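Local coordinates for uncharacterized protein (Legionella longbeachae NSW150, PDB 4JZA) that probably removes the 3-phosphate from phosphatidylinositol 3-phosphate, acting as a Legionella phosphoinositide phosphatase in lipid metabolism at the pathogen-host interface, at residues R48-S51 with L52-F56; K100-E103 with R104-K108; G118-E121 with I122-V126; D647-A650 with A651-E655. One frame throughout, in Å; residues are numbered along the deposited sequence.

Interaction 1: residues R48-S51 with L52-F56; sequences RVDS and LHKAF
R48 and L52 make the packed side of this helical turn. The leucine's branch point lies over one face of the R48 guanidinium, CG standing 4.1 Å above the plane and displaced toward its rim, while L52 CD2 comes 4.1 Å from R48 NH2. The arginine gets there by bending at chi2 (96°), which sends its planar end along the helix toward L52. Its nitrogens are spoken for from outside: NE binds the carbonyl oxygen of D653, and NH1 meets E133 and the carbonyl of P614. S51 sits on the same buried flank, its OG bonded to E133 as well, and A55 CB packs 3.5 Å from S51 O.

All of this belongs to helix 41-62, an alpha-helix whose regular i to i+4 ladder runs through the segment: H53 N to V49 O is 3.0 Å and K54 N to D50 O is 2.9 Å, the latter close to straight at 172°.

The solvent side is looser. Here D50 and K54 pair as an i to i+4 salt bridge, K54 NZ standing 2.7 Å from D50 OD2. The ammonium comes in on the syn side of that oxygen, 22° out of the carboxylate plane, after the lysine has stretched its chain past D50 O. The other oxygen, OD1, has its own salt bridge to K85 on helix 74-87, so the carboxylate is shared between two lysines. H53 reaches D82 on that same helix through NE2.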
ATOM      1  N   ARG A  48      10.797  10.273  -0.127  1.00 38.43           N
ATOM      2  CA  ARG A  48      10.230   9.145  -0.885  1.00 38.74           C
ATOM      3  C   ARG A  48      11.319   8.218  -1.369  1.00 37.71           C
ATOM      4  O   ARG A  48      11.176   7.009  -1.280  1.00 38.47           O
ATOM      5  CB  ARG A  48       9.412   9.612  -2.081  1.00 38.74           C
ATOM      6  CG  ARG A  48       8.411   8.592  -2.580  1.00 37.64           C
ATOM      7  CD  ARG A  48       7.043   8.842  -2.001  1.00 39.62           C
ATOM      8  NE  ARG A  48       6.203   7.691  -2.159  1.00 38.40           N
ATOM      9  CZ  ARG A  48       6.272   6.620  -1.398  1.00 41.06           C
ATOM     10  NH1 ARG A  48       7.116   6.589  -0.394  1.00 44.35           N
ATOM     11  NH2 ARG A  48       5.489   5.574  -1.631  1.00 42.22           N
ATOM     12  N   VAL A  49      12.397   8.785  -1.881  1.00 36.44           N
ATOM     13  CA  VAL A  49      13.532   7.972  -2.235  1.00 37.51           C
ATOM     14  C   VAL A  49      13.963   7.137  -1.036  1.00 39.57           C
ATOM     15  O   VAL A  49      14.084   5.912  -1.138  1.00 39.31           O
ATOM     16  CB  VAL A  49      14.728   8.802  -2.748  1.00 37.54           C
ATOM     17  CG1 VAL A  49      15.965   7.932  -2.890  1.00 37.67           C
ATOM     18  CG2 VAL A  49      14.425   9.404  -4.106  1.00 35.97           C
ATOM     19  N   ASP A  50      14.176   7.797   0.093  1.00 42.64           N
ATOM     20  CA  ASP A  50      14.707   7.141   1.279  1.00 45.79           C
ATOM     21  C   ASP A  50      13.767   6.054   1.742  1.00 41.72           C
ATOM     22  O   ASP A  50      14.176   4.953   2.045  1.00 48.53           O
ATOM     23  CB  ASP A  50      14.976   8.189   2.376  1.00 51.35           C
ATOM     24  CG  ASP A  50      15.492   7.586   3.706  1.00 55.89           C
ATOM     25  OD1 ASP A  50      16.588   6.986   3.784  1.00 66.41           O
ATOM     26  OD2 ASP A  50      14.799   7.758   4.709  1.00 58.29           O
ATOM     27  N   SER A  51      12.489   6.322   1.743  1.00 40.71           N
ATOM     28  CA  SER A  51      11.541   5.316   2.236  1.00 39.92           C
ATOM     29  C   SER A  51      11.496   4.063   1.371  1.00 37.97           C
ATOM     30  O   SER A  51      11.313   2.974   1.890  1.00 40.25           O
ATOM     31  CB  SER A  51      10.133   5.914   2.346  1.00 39.01           C
ATOM     32  OG  SER A  51       9.293   5.087   3.105  1.00 38.49           O
ATOM     33  N   LEU A  52      11.615   4.230   0.060  1.00 35.84           N
ATOM     34  CA  LEU A  52      11.561   3.104  -0.855  1.00 36.21           C
ATOM     35  C   LEU A  52      12.846   2.286  -0.806  1.00 36.55           C
ATOM     36  O   LEU A  52      12.847   1.047  -1.004  1.00 36.69           O
ATOM     37  CB  LEU A  52      11.259   3.577  -2.290  1.00 35.42           C
ATOM     38  CG  LEU A  52       9.859   4.145  -2.497  1.00 36.47           C
ATOM     39  CD1 LEU A  52       9.727   4.639  -3.912  1.00 36.19           C
ATOM     40  CD2 LEU A  52       8.753   3.142  -2.213  1.00 37.18           C
ATOM     41  N   HIS A  53      13.940   2.997  -0.592  1.00 36.31           N
ATOM     42  CA  HIS A  53      15.230   2.382  -0.345  1.00 37.69           C
ATOM     43  C   HIS A  53      15.030   1.504   0.876  1.00 38.15           C
ATOM     44  O   HIS A  53      15.160   0.287   0.765  1.00 34.79           O
ATOM     45  CB  HIS A  53      16.296   3.485  -0.166  1.00 40.03           C
ATOM     46  CG  HIS A  53      17.638   2.991   0.184  1.00 41.06           C
ATOM     47  ND1 HIS A  53      18.054   2.852   1.483  1.00 48.12           N
ATOM     48  CD2 HIS A  53      18.660   2.572  -0.585  1.00 45.67           C
ATOM     49  CE1 HIS A  53      19.289   2.379   1.504  1.00 48.97           C
ATOM     50  NE2 HIS A  53      19.693   2.236   0.255  1.00 47.11           N
ATOM     51  N   LYS A  54      14.628   2.072   2.016  1.00 38.69           N
ATOM     52  CA  LYS A  54      14.333   1.197   3.162  1.00 43.24           C
ATOM     53  C   LYS A  54      13.309   0.110   2.827  1.00 42.85           C
ATOM     54  O   LYS A  54      13.385  -0.970   3.367  1.00 50.45           O
ATOM     55  CB  LYS A  54      13.815   1.981   4.353  1.00 48.12           C
ATOM     56  CG  LYS A  54      14.906   2.638   5.178  1.00 48.74           C
ATOM     57  CD  LYS A  54      14.352   3.815   5.967  1.00 49.47           C
ATOM     58  CE  LYS A  54      15.492   4.599   6.574  1.00 55.07           C
ATOM     59  NZ  LYS A  54      15.136   6.030   6.701  1.00 59.64           N
ATOM     60  N   ALA A  55      12.371   0.348   1.928  1.00 39.38           N
ATOM     61  CA  ALA A  55      11.447  -0.713   1.616  1.00 41.62           C
ATOM     62  C   ALA A  55      12.105  -1.852   0.862  1.00 43.20           C
ATOM     63  O   ALA A  55      11.698  -3.018   1.005  1.00 38.57           O
ATOM     64  CB  ALA A  55      10.260  -0.196   0.835  1.00 41.34           C
ATOM     65  N   PHE A  56      13.083  -1.525   0.019  1.00 45.15           N
ATOM     66  CA  PHE A  56      13.857  -2.604  -0.614  1.00 48.13           C
ATOM     67  C   PHE A  56      14.555  -3.461   0.439  1.00 44.46           C
ATOM     68  O   PHE A  56      14.499  -4.689   0.352  1.00 40.13           O
ATOM     69  CB  PHE A  56      14.896  -2.116  -1.619  1.00 51.45           C
ATOM     70  CG  PHE A  56      15.656  -3.224  -2.293  1.00 56.33           C
ATOM     71  CD1 PHE A  56      15.500  -4.509  -1.961  1.00 67.13           C
ATOM     72  CD2 PHE A  56      16.459  -2.961  -3.290  1.00 64.85           C
ATOM     73  CE1 PHE A  56      16.193  -5.517  -2.588  1.00 66.57           C
ATOM     74  CE2 PHE A  56      17.130  -3.972  -3.948  1.00 65.42           C
ATOM     75  CZ  PHE A  56      17.004  -5.240  -3.583  1.00 60.32           C
TER

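Interaction 2: residues K100-E103 with R104-K108; sequences KELE and RFTAK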
ATOM      1  N   LYS A 100      10.732  13.232 -12.056  1.00 45.17           N
ATOM      2  CA  LYS A 100      11.286  12.372 -13.071  1.00 47.89           C
ATOM      3  C   LYS A 100      12.382  11.550 -12.449  1.00 43.96           C
ATOM      4  O   LYS A 100      12.353  10.334 -12.556  1.00 45.24           O
ATOM      5  CB  LYS A 100      11.762  13.142 -14.297  1.00 57.14           C
ATOM      6  CG  LYS A 100      12.006  12.225 -15.486  1.00 68.99           C
ATOM      7  CD  LYS A 100      12.161  12.971 -16.802  1.00 82.25           C
ATOM      8  CE  LYS A 100      12.161  11.996 -17.985  1.00 95.31           C
ATOM      9  NZ  LYS A 100      11.975  12.695 -19.297  1.00 95.22           N
ATOM     10  N   GLU A 101      13.308  12.178 -11.747  1.00 42.83           N
ATOM     11  CA  GLU A 101      14.272  11.430 -10.940  1.00 46.79           C
ATOM     12  C   GLU A 101      13.619  10.356 -10.024  1.00 46.84           C
ATOM     13  O   GLU A 101      14.075   9.222  -9.937  1.00 49.27           O
ATOM     14  CB  GLU A 101      15.107  12.394 -10.091  1.00 50.34           C
ATOM     15  CG  GLU A 101      16.134  13.183 -10.894  1.00 54.75           C
ATOM     16  CD  GLU A 101      16.947  12.262 -11.798  1.00 63.29           C
ATOM     17  OE1 GLU A 101      17.487  11.227 -11.304  1.00 61.19           O
ATOM     18  OE2 GLU A 101      16.988  12.564 -13.014  1.00 64.00           O
ATOM     19  N   LEU A 102      12.541  10.702  -9.344  1.00 46.26           N
ATOM     20  CA  LEU A 102      11.839   9.697  -8.582  1.00 42.27           C
ATOM     21  C   LEU A 102      11.370   8.584  -9.456  1.00 39.64           C
ATOM     22  O   LEU A 102      11.480   7.443  -9.048  1.00 38.44           O
ATOM     23  CB  LEU A 102      10.643  10.273  -7.827  1.00 42.06           C
ATOM     24  CG  LEU A 102       9.667   9.282  -7.136  1.00 41.54           C
ATOM     25  CD1 LEU A 102      10.394   8.418  -6.118  1.00 44.64           C
ATOM     26  CD2 LEU A 102       8.548  10.018  -6.440  1.00 38.37           C
ATOM     27  N   GLU A 103      10.780   8.885 -10.616  1.00 40.88           N
ATOM     28  CA  GLU A 103      10.260   7.803 -11.489  1.00 39.45           C
ATOM     29  C   GLU A 103      11.432   6.894 -11.905  1.00 39.42           C
ATOM     30  O   GLU A 103      11.317   5.663 -11.920  1.00 34.80           O
ATOM     31  CB  GLU A 103       9.554   8.354 -12.710  1.00 41.69           C
ATOM     32  CG  GLU A 103       8.175   8.987 -12.495  1.00 45.59           C
ATOM     33  CD  GLU A 103       7.643   9.828 -13.701  1.00 47.27           C
ATOM     34  OE1 GLU A 103       8.117   9.633 -14.820  1.00 49.76           O
ATOM     35  OE2 GLU A 103       6.732  10.677 -13.571  1.00 49.94           O
ATOM     36  N   ARG A 104      12.585   7.507 -12.180  1.00 40.03           N
ATOM     37  CA  ARG A 104      13.736   6.760 -12.633  1.00 43.20           C
ATOM     38  C   ARG A 104      14.271   5.836 -11.559  1.00 41.79           C
ATOM     39  O   ARG A 104      14.613   4.715 -11.849  1.00 42.13           O
ATOM     40  CB  ARG A 104      14.872   7.702 -13.022  1.00 53.30           C
ATOM     41  CG  ARG A 104      14.789   8.310 -14.421  1.00 64.09           C
ATOM     42  CD  ARG A 104      16.104   8.999 -14.816  1.00 71.39           C
ATOM     43  NE  ARG A 104      15.995   9.631 -16.146  1.00 77.50           N
ATOM     44  CZ  ARG A 104      15.927  10.944 -16.382  1.00 76.37           C
ATOM     45  NH1 ARG A 104      15.963  11.820 -15.378  1.00 79.00           N
ATOM     46  NH2 ARG A 104      15.832  11.380 -17.636  1.00 70.43           N
ATOM     47  N   PHE A 105      14.391   6.345 -10.339  1.00 39.59           N
ATOM     48  CA  PHE A 105      14.929   5.590  -9.211  1.00 40.60           C
ATOM     49  C   PHE A 105      13.996   4.431  -8.868  1.00 39.91           C
ATOM     50  O   PHE A 105      14.434   3.296  -8.616  1.00 38.06           O
ATOM     51  CB  PHE A 105      15.165   6.518  -8.006  1.00 39.24           C
ATOM     52  CG  PHE A 105      15.407   5.792  -6.719  1.00 40.79           C
ATOM     53  CD1 PHE A 105      16.682   5.407  -6.358  1.00 42.46           C
ATOM     54  CD2 PHE A 105      14.341   5.479  -5.862  1.00 41.36           C
ATOM     55  CE1 PHE A 105      16.896   4.719  -5.175  1.00 42.29           C
ATOM     56  CE2 PHE A 105      14.538   4.775  -4.686  1.00 40.31           C
ATOM     57  CZ  PHE A 105      15.820   4.382  -4.349  1.00 42.36           C
ATOM     58  N   THR A 106      12.708   4.703  -8.918  1.00 38.13           N
ATOM     59  CA  THR A 106      11.755   3.690  -8.544  1.00 39.17           C
ATOM     60  C   THR A 106      11.796   2.532  -9.581  1.00 38.92           C
ATOM     61  O   THR A 106      11.852   1.352  -9.232  1.00 36.17           O
ATOM     62  CB  THR A 106      10.340   4.337  -8.374  1.00 40.18           C
ATOM     63  OG1 THR A 106      10.402   5.471  -7.476  1.00 36.73           O
ATOM     64  CG2 THR A 106       9.373   3.331  -7.815  1.00 40.04           C
ATOM     65  N   ALA A 107      11.782   2.881 -10.864  1.00 40.54           N
ATOM     66  CA  ALA A 107      11.847   1.873 -11.950  1.00 39.57           C
ATOM     67  C   ALA A 107      13.072   0.991 -11.835  1.00 39.90           C
ATOM     68  O   ALA A 107      12.987  -0.185 -12.102  1.00 37.66           O
ATOM     69  CB  ALA A 107      11.859   2.543 -13.302  1.00 37.41           C
ATOM     70  N   LYS A 108      14.213   1.569 -11.438  1.00 40.85           N
ATOM     71  CA  LYS A 108      15.382   0.780 -11.163  1.00 42.54           C
ATOM     72  C   LYS A 108      15.140  -0.265 -10.110  1.00 41.30           C
ATOM     73  O   LYS A 108      15.579  -1.363 -10.291  1.00 47.04           O
ATOM     74  CB  LYS A 108      16.553   1.634 -10.759  1.00 45.77           C
ATOM     75  CG  LYS A 108      17.234   2.271 -11.957  1.00 51.29           C
ATOM     76  CD  LYS A 108      18.481   2.979 -11.464  1.00 61.27           C
ATOM     77  CE  LYS A 108      19.145   3.820 -12.536  1.00 66.55           C
ATOM     78  NZ  LYS A 108      19.853   4.985 -11.919  1.00 68.80           N
TER
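K100, E101 and R104 meet on one flank of helix 95-116, where an alpha-helix brings residues three and four apart onto the same side. The arginine chain runs extended from CG to NE and carries its guanidinium back beside the previous turn. There the flat group is met from two directions. Over one face passes the K100 chain, with CG 3.9 Å above the plane toward the rim and CE 3.7 Å from R104 NH2; the lysine's methylenes do the touching, and its NZ remains 4.4 Å from R104 NH2. At the guanidinium edge stands E101, with OE2 2.7 Å from R104 NH1 and the two planes 34° apart. The N-H points poorly (122°), which makes this salt bridge weak as a hydrogen bond. A bend at chi2 brings the glutamate's carboxylate round to the arginine. E103 turns elsewhere, to H99 and to the hydroxyl of Y670.

The inner flank faces helix 41-62. L102 and T106 cross at a slant there, L102 CD1 lying beside the threonine hydroxyl. T106 holds OG1 beside its own backbone N (chi1 -53°), placing the hydroxyl over the preceding turn. L102 O therefore takes a second donor besides T106 N, which bonds at 3.0 Å: T106 OG1 reaches it from the opposite face of its plane, at 2.7 Å.

Interaction 3: residues G118-E121 with I122-V126; sequences GCSE and IKEAV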
ATOM      1  N   GLY A 118      12.267 -13.079  -9.810  1.00 49.72           N
ATOM      2  CA  GLY A 118      11.763 -13.857 -10.934  1.00 51.17           C
ATOM      3  C   GLY A 118      10.278 -13.688 -11.141  1.00 49.89           C
ATOM      4  O   GLY A 118       9.564 -14.665 -11.274  1.00 52.18           O
ATOM      5  N   CYS A 119       9.846 -12.437 -11.195  1.00 46.79           N
ATOM      6  CA  CYS A 119       8.454 -12.102 -11.323  1.00 49.00           C
ATOM      7  C   CYS A 119       8.036 -12.249 -12.770  1.00 54.67           C
ATOM      8  O   CYS A 119       8.628 -11.609 -13.636  1.00 56.28           O
ATOM      9  CB  CYS A 119       8.231 -10.647 -10.888  1.00 46.95           C
ATOM     10  SG  CYS A 119       8.561 -10.250  -9.124  1.00 50.32           S
ATOM     11  N   SER A 120       7.001 -13.044 -13.045  1.00 59.99           N
ATOM     12  CA  SER A 120       6.494 -13.171 -14.426  1.00 65.85           C
ATOM     13  C   SER A 120       5.941 -11.872 -14.910  1.00 62.90           C
ATOM     14  O   SER A 120       6.092 -11.565 -16.065  1.00 62.64           O
ATOM     15  CB  SER A 120       5.405 -14.230 -14.568  1.00 69.51           C
ATOM     16  OG  SER A 120       4.731 -14.351 -13.341  1.00 82.56           O
ATOM     17  N   GLU A 121       5.296 -11.118 -14.029  1.00 64.47           N
ATOM     18  CA  GLU A 121       4.680  -9.842 -14.385  1.00 59.94           C
ATOM     19  C   GLU A 121       5.382  -8.726 -13.596  1.00 52.61           C
ATOM     20  O   GLU A 121       5.578  -8.874 -12.430  1.00 53.46           O
ATOM     21  CB  GLU A 121       3.162  -9.920 -14.106  1.00 68.57           C
ATOM     22  CG  GLU A 121       2.275 -10.269 -15.315  1.00 79.21           C
ATOM     23  CD  GLU A 121       1.962  -9.038 -16.182  1.00 94.68           C
ATOM     24  OE1 GLU A 121       1.066  -8.218 -15.801  1.00105.02           O
ATOM     25  OE2 GLU A 121       2.630  -8.866 -17.232  1.00 83.38           O
ATOM     26  N   ILE A 122       5.770  -7.623 -14.234  1.00 51.59           N
ATOM     27  CA  ILE A 122       6.404  -6.485 -13.573  1.00 48.82           C
ATOM     28  C   ILE A 122       5.507  -5.893 -12.463  1.00 50.20           C
ATOM     29  O   ILE A 122       5.997  -5.338 -11.499  1.00 50.76           O
ATOM     30  CB  ILE A 122       6.758  -5.392 -14.615  1.00 52.77           C
ATOM     31  CG1 ILE A 122       7.918  -4.516 -14.145  1.00 54.26           C
ATOM     32  CG2 ILE A 122       5.576  -4.496 -14.901  1.00 54.41           C
ATOM     33  CD1 ILE A 122       9.245  -5.194 -14.373  1.00 57.23           C
ATOM     34  N   LYS A 123       4.189  -6.037 -12.574  1.00 50.12           N
ATOM     35  CA  LYS A 123       3.295  -5.519 -11.538  1.00 50.84           C
ATOM     36  C   LYS A 123       3.407  -6.219 -10.169  1.00 49.56           C
ATOM     37  O   LYS A 123       3.039  -5.659  -9.124  1.00 42.89           O
ATOM     38  CB  LYS A 123       1.830  -5.523 -12.028  1.00 53.55           C
ATOM     39  CG  LYS A 123       1.072  -6.805 -11.764  1.00 57.93           C
ATOM     40  CD  LYS A 123      -0.218  -6.872 -12.576  1.00 66.24           C
ATOM     41  CE  LYS A 123      -1.328  -5.969 -12.045  1.00 68.90           C
ATOM     42  NZ  LYS A 123      -1.578  -6.184 -10.591  1.00 70.11           N
ATOM     43  N   GLU A 124       3.883  -7.462 -10.165  1.00 52.79           N
ATOM     44  CA  GLU A 124       4.090  -8.161  -8.900  1.00 52.54           C
ATOM     45  C   GLU A 124       5.300  -7.570  -8.232  1.00 45.74           C
ATOM     46  O   GLU A 124       5.377  -7.533  -7.021  1.00 45.10           O
ATOM     47  CB  GLU A 124       4.345  -9.646  -9.037  1.00 56.44           C
ATOM     48  CG  GLU A 124       3.361 -10.489  -9.831  1.00 66.14           C
ATOM     49  CD  GLU A 124       4.032 -11.821 -10.232  1.00 83.84           C
ATOM     50  OE1 GLU A 124       4.939 -12.262  -9.460  1.00 86.43           O
ATOM     51  OE2 GLU A 124       3.715 -12.401 -11.316  1.00 84.12           O
ATOM     52  N   ALA A 125       6.250  -7.114  -9.023  1.00 41.59           N
ATOM     53  CA  ALA A 125       7.392  -6.462  -8.449  1.00 41.49           C
ATOM     54  C   ALA A 125       6.996  -5.140  -7.829  1.00 42.55           C
ATOM     55  O   ALA A 125       7.568  -4.717  -6.834  1.00 41.94           O
ATOM     56  CB  ALA A 125       8.461  -6.244  -9.482  1.00 40.55           C
ATOM     57  N   VAL A 126       6.017  -4.489  -8.429  1.00 44.90           N
ATOM     58  CA  VAL A 126       5.539  -3.228  -7.926  1.00 44.28           C
ATOM     59  C   VAL A 126       4.900  -3.479  -6.579  1.00 47.84           C
ATOM     60  O   VAL A 126       5.211  -2.800  -5.611  1.00 47.68           O
ATOM     61  CB  VAL A 126       4.586  -2.591  -8.946  1.00 44.88           C
ATOM     62  CG1 VAL A 126       3.675  -1.564  -8.296  1.00 47.80           C
ATOM     63  CG2 VAL A 126       5.409  -1.972 -10.086  1.00 43.48           C
TER
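The carboxylate of E124 is the flat group of this contact. At its edge, close to the plane, lies S120 OG, which gives its hydrogen to the syn lone pair of E124 OE2 at 3.0 Å. One face is covered by E121 N and by C119 CB, the latter 3.9 Å from E124 OE1. The E121 amide bonds to OE2 from above the plane, 3.4 Å away, in keeping with the weakness of that bond. An extended chain beyond CG, with CG placed beside the backbone N (chi1 -53°), carries the acid back to these donors.

On the inner side the sulfur takes over: C119 SG packs 4.0 Å from the methyl CB of A125, a small apolar touch next to helix 95-116, where A125 also rests on I113. At the surface E121 OE1 comes 3.7 Å from CD of K123, whose ammonium goes instead to E127. Between backbones, E124 N binds E121 O at 3.2 Å, the donor standing well above the carbonyl plane.

This is the entry to helix 122-140, reached from G118, whose positive phi ends the preceding helix in a Schellman motif. E124 resembles, through a weak bond, the glutamate half of a capping box. A carboxylate taking hydroxyl and amide hydrogens at a helix's amino end would probably be stabilised in its charged form, with the helix dipole adding to the effect.

Interaction 4: residues D647-A650 with A651-E655; sequences DDRA and ATDNE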
ATOM      1  N   ASP A 647       0.091  19.482  -4.950  1.00 42.42           N
ATOM      2  CA  ASP A 647      -0.393  18.755  -3.785  1.00 41.89           C
ATOM      3  C   ASP A 647      -0.960  17.398  -4.189  1.00 40.39           C
ATOM      4  O   ASP A 647      -0.680  16.408  -3.540  1.00 37.20           O
ATOM      5  CB  ASP A 647      -1.421  19.576  -2.985  1.00 44.73           C
ATOM      6  CG  ASP A 647      -0.757  20.739  -2.212  1.00 45.16           C
ATOM      7  OD1 ASP A 647       0.478  20.707  -2.234  1.00 48.01           O
ATOM      8  OD2 ASP A 647      -1.419  21.668  -1.648  1.00 42.09           O
ATOM      9  N   ASP A 648      -1.696  17.344  -5.294  1.00 40.26           N
ATOM     10  CA  ASP A 648      -2.323  16.112  -5.732  1.00 42.03           C
ATOM     11  C   ASP A 648      -1.293  15.140  -6.283  1.00 43.77           C
ATOM     12  O   ASP A 648      -1.399  13.937  -6.091  1.00 46.67           O
ATOM     13  CB  ASP A 648      -3.405  16.455  -6.740  1.00 46.71           C
ATOM     14  CG  ASP A 648      -4.077  15.248  -7.344  1.00 48.89           C
ATOM     15  OD1 ASP A 648      -5.026  14.697  -6.777  1.00 45.66           O
ATOM     16  OD2 ASP A 648      -3.682  14.902  -8.462  1.00 59.79           O
ATOM     17  N   ARG A 649      -0.268  15.666  -6.928  1.00 43.19           N
ATOM     18  CA  ARG A 649       0.845  14.862  -7.416  1.00 44.06           C
ATOM     19  C   ARG A 649       1.550  14.216  -6.234  1.00 44.33           C
ATOM     20  O   ARG A 649       1.881  13.001  -6.260  1.00 48.33           O
ATOM     21  CB  ARG A 649       1.819  15.773  -8.222  1.00 48.05           C
ATOM     22  CG  ARG A 649       3.058  15.175  -8.932  1.00 46.27           C
ATOM     23  CD  ARG A 649       2.708  14.107  -9.936  1.00 44.23           C
ATOM     24  NE  ARG A 649       2.589  12.827  -9.263  1.00 44.72           N
ATOM     25  CZ  ARG A 649       2.351  11.652  -9.833  1.00 45.02           C
ATOM     26  NH1 ARG A 649       2.214  11.535 -11.148  1.00 46.26           N
ATOM     27  NH2 ARG A 649       2.261  10.585  -9.054  1.00 44.00           N
ATOM     28  N   ALA A 650       1.798  14.999  -5.187  1.00 42.37           N
ATOM     29  CA  ALA A 650       2.563  14.444  -4.059  1.00 39.95           C
ATOM     30  C   ALA A 650       1.712  13.391  -3.314  1.00 40.07           C
ATOM     31  O   ALA A 650       2.234  12.399  -2.870  1.00 38.12           O
ATOM     32  CB  ALA A 650       3.057  15.519  -3.134  1.00 38.45           C
ATOM     33  N   ALA A 651       0.393  13.558  -3.279  1.00 38.28           N
ATOM     34  CA  ALA A 651      -0.473  12.557  -2.679  1.00 36.16           C
ATOM     35  C   ALA A 651      -0.448  11.289  -3.503  1.00 41.09           C
ATOM     36  O   ALA A 651      -0.364  10.194  -2.967  1.00 45.76           O
ATOM     37  CB  ALA A 651      -1.887  13.076  -2.621  1.00 34.62           C
ATOM     38  N   THR A 652      -0.545  11.430  -4.818  1.00 41.79           N
ATOM     39  CA  THR A 652      -0.694  10.277  -5.682  1.00 41.07           C
ATOM     40  C   THR A 652       0.511   9.317  -5.604  1.00 40.06           C
ATOM     41  O   THR A 652       0.344   8.107  -5.846  1.00 36.78           O
ATOM     42  CB  THR A 652      -0.935  10.738  -7.115  1.00 41.33           C
ATOM     43  OG1 THR A 652      -2.198  11.402  -7.190  1.00 42.18           O
ATOM     44  CG2 THR A 652      -0.947   9.568  -8.034  1.00 41.84           C
ATOM     45  N   ASP A 653       1.676   9.885  -5.254  1.00 38.99           N
ATOM     46  CA  ASP A 653       2.952   9.174  -5.057  1.00 39.82           C
ATOM     47  C   ASP A 653       2.967   8.166  -3.903  1.00 41.30           C
ATOM     48  O   ASP A 653       4.000   7.555  -3.658  1.00 48.36           O
ATOM     49  CB  ASP A 653       4.110  10.161  -4.734  1.00 41.90           C
ATOM     50  CG  ASP A 653       4.614  10.986  -5.962  1.00 47.75           C
ATOM     51  OD1 ASP A 653       4.209  10.722  -7.141  1.00 46.17           O
ATOM     52  OD2 ASP A 653       5.436  11.924  -5.705  1.00 47.15           O
ATOM     53  N   ASN A 654       1.879   7.998  -3.164  1.00 38.18           N
ATOM     54  CA  ASN A 654       1.903   7.122  -2.034  1.00 35.29           C
ATOM     55  C   ASN A 654       1.873   5.691  -2.487  1.00 35.02           C
ATOM     56  O   ASN A 654       2.477   4.836  -1.843  1.00 34.88           O
ATOM     57  CB  ASN A 654       0.738   7.375  -1.126  1.00 34.72           C
ATOM     58  CG  ASN A 654      -0.560   7.030  -1.780  1.00 35.27           C
ATOM     59  OD1 ASN A 654      -0.784   7.370  -2.924  1.00 43.47           O
ATOM     60  ND2 ASN A 654      -1.413   6.379  -1.080  1.00 35.84           N
ATOM     61  N   GLU A 655       1.176   5.421  -3.581  1.00 36.78           N
ATOM     62  CA  GLU A 655       1.102   4.053  -4.181  1.00 40.23           C
ATOM     63  C   GLU A 655       2.282   3.944  -5.235  1.00 38.90           C
ATOM     64  O   GLU A 655       2.413   4.804  -6.115  1.00 38.93           O
ATOM     65  CB  GLU A 655      -0.294   3.803  -4.810  1.00 43.87           C
ATOM     66  CG  GLU A 655      -1.435   3.295  -3.909  1.00 49.81           C
ATOM     67  CD  GLU A 655      -1.375   1.764  -3.687  1.00 68.68           C
ATOM     68  OE1 GLU A 655      -2.330   1.133  -3.247  1.00 75.37           O
ATOM     69  OE2 GLU A 655      -0.356   1.108  -3.933  1.00 72.36           O
TER
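The last turn of helix 643-652 runs here into a type I beta turn from T652 to E655, and D648, R649, T652 and D653 carry the contact. D648 O is held twice by T652, through N and through OG1, each at 2.9 Å and on opposite faces of the carbonyl plane. The hydroxyl bond depends on a chi1 of -66°, which turns OG1 back toward the preceding turn; that oxygen is bonded to K620 as well.

R649 bends at chi2 and chi3 to reach D653; the two side chains cross at about a right angle, while guanidinium and carboxylate planes are only 31° apart. NH2 comes 2.7 Å from D653 OD1, a salt bridge whose N-H is poorly aimed (123°) and weak as a bond. T652 CG2 fits alongside, 3.5 Å from R649 NH2. Both charged groups have second partners: NH2 the carbonyl of N658, OD1 the NE2 of H99 on helix 95-116.

Along the backbone, D653 N still bonds to R649 O at 3.3 Å, but N654 N goes to A651 O, three residues back. Such a shift from i+4 to i+3 bonding is typical of a helix C-terminus unwinding through a beta turn.

In the fold
None of the four interactions nests in or crosses another; they follow in series, each within one continuous stretch and closing no more than a helical turn or, in interaction 3, a short loop. Interaction 1 lies on helix 41-62 and interaction 2 on helix 95-116, and the two helices touch through V49 with F105 and L52 with T106. Interaction 3 comes next, where the chain turns from helix 95-116 into helix 122-140; its nearest atoms stay about 7 Å from interaction 2. Some 520 residues later, interaction 4 brings the end of helix 643-652 back against this N-terminal bundle, D653 meeting both R48 and L102 and so tying in a distant part of the chain.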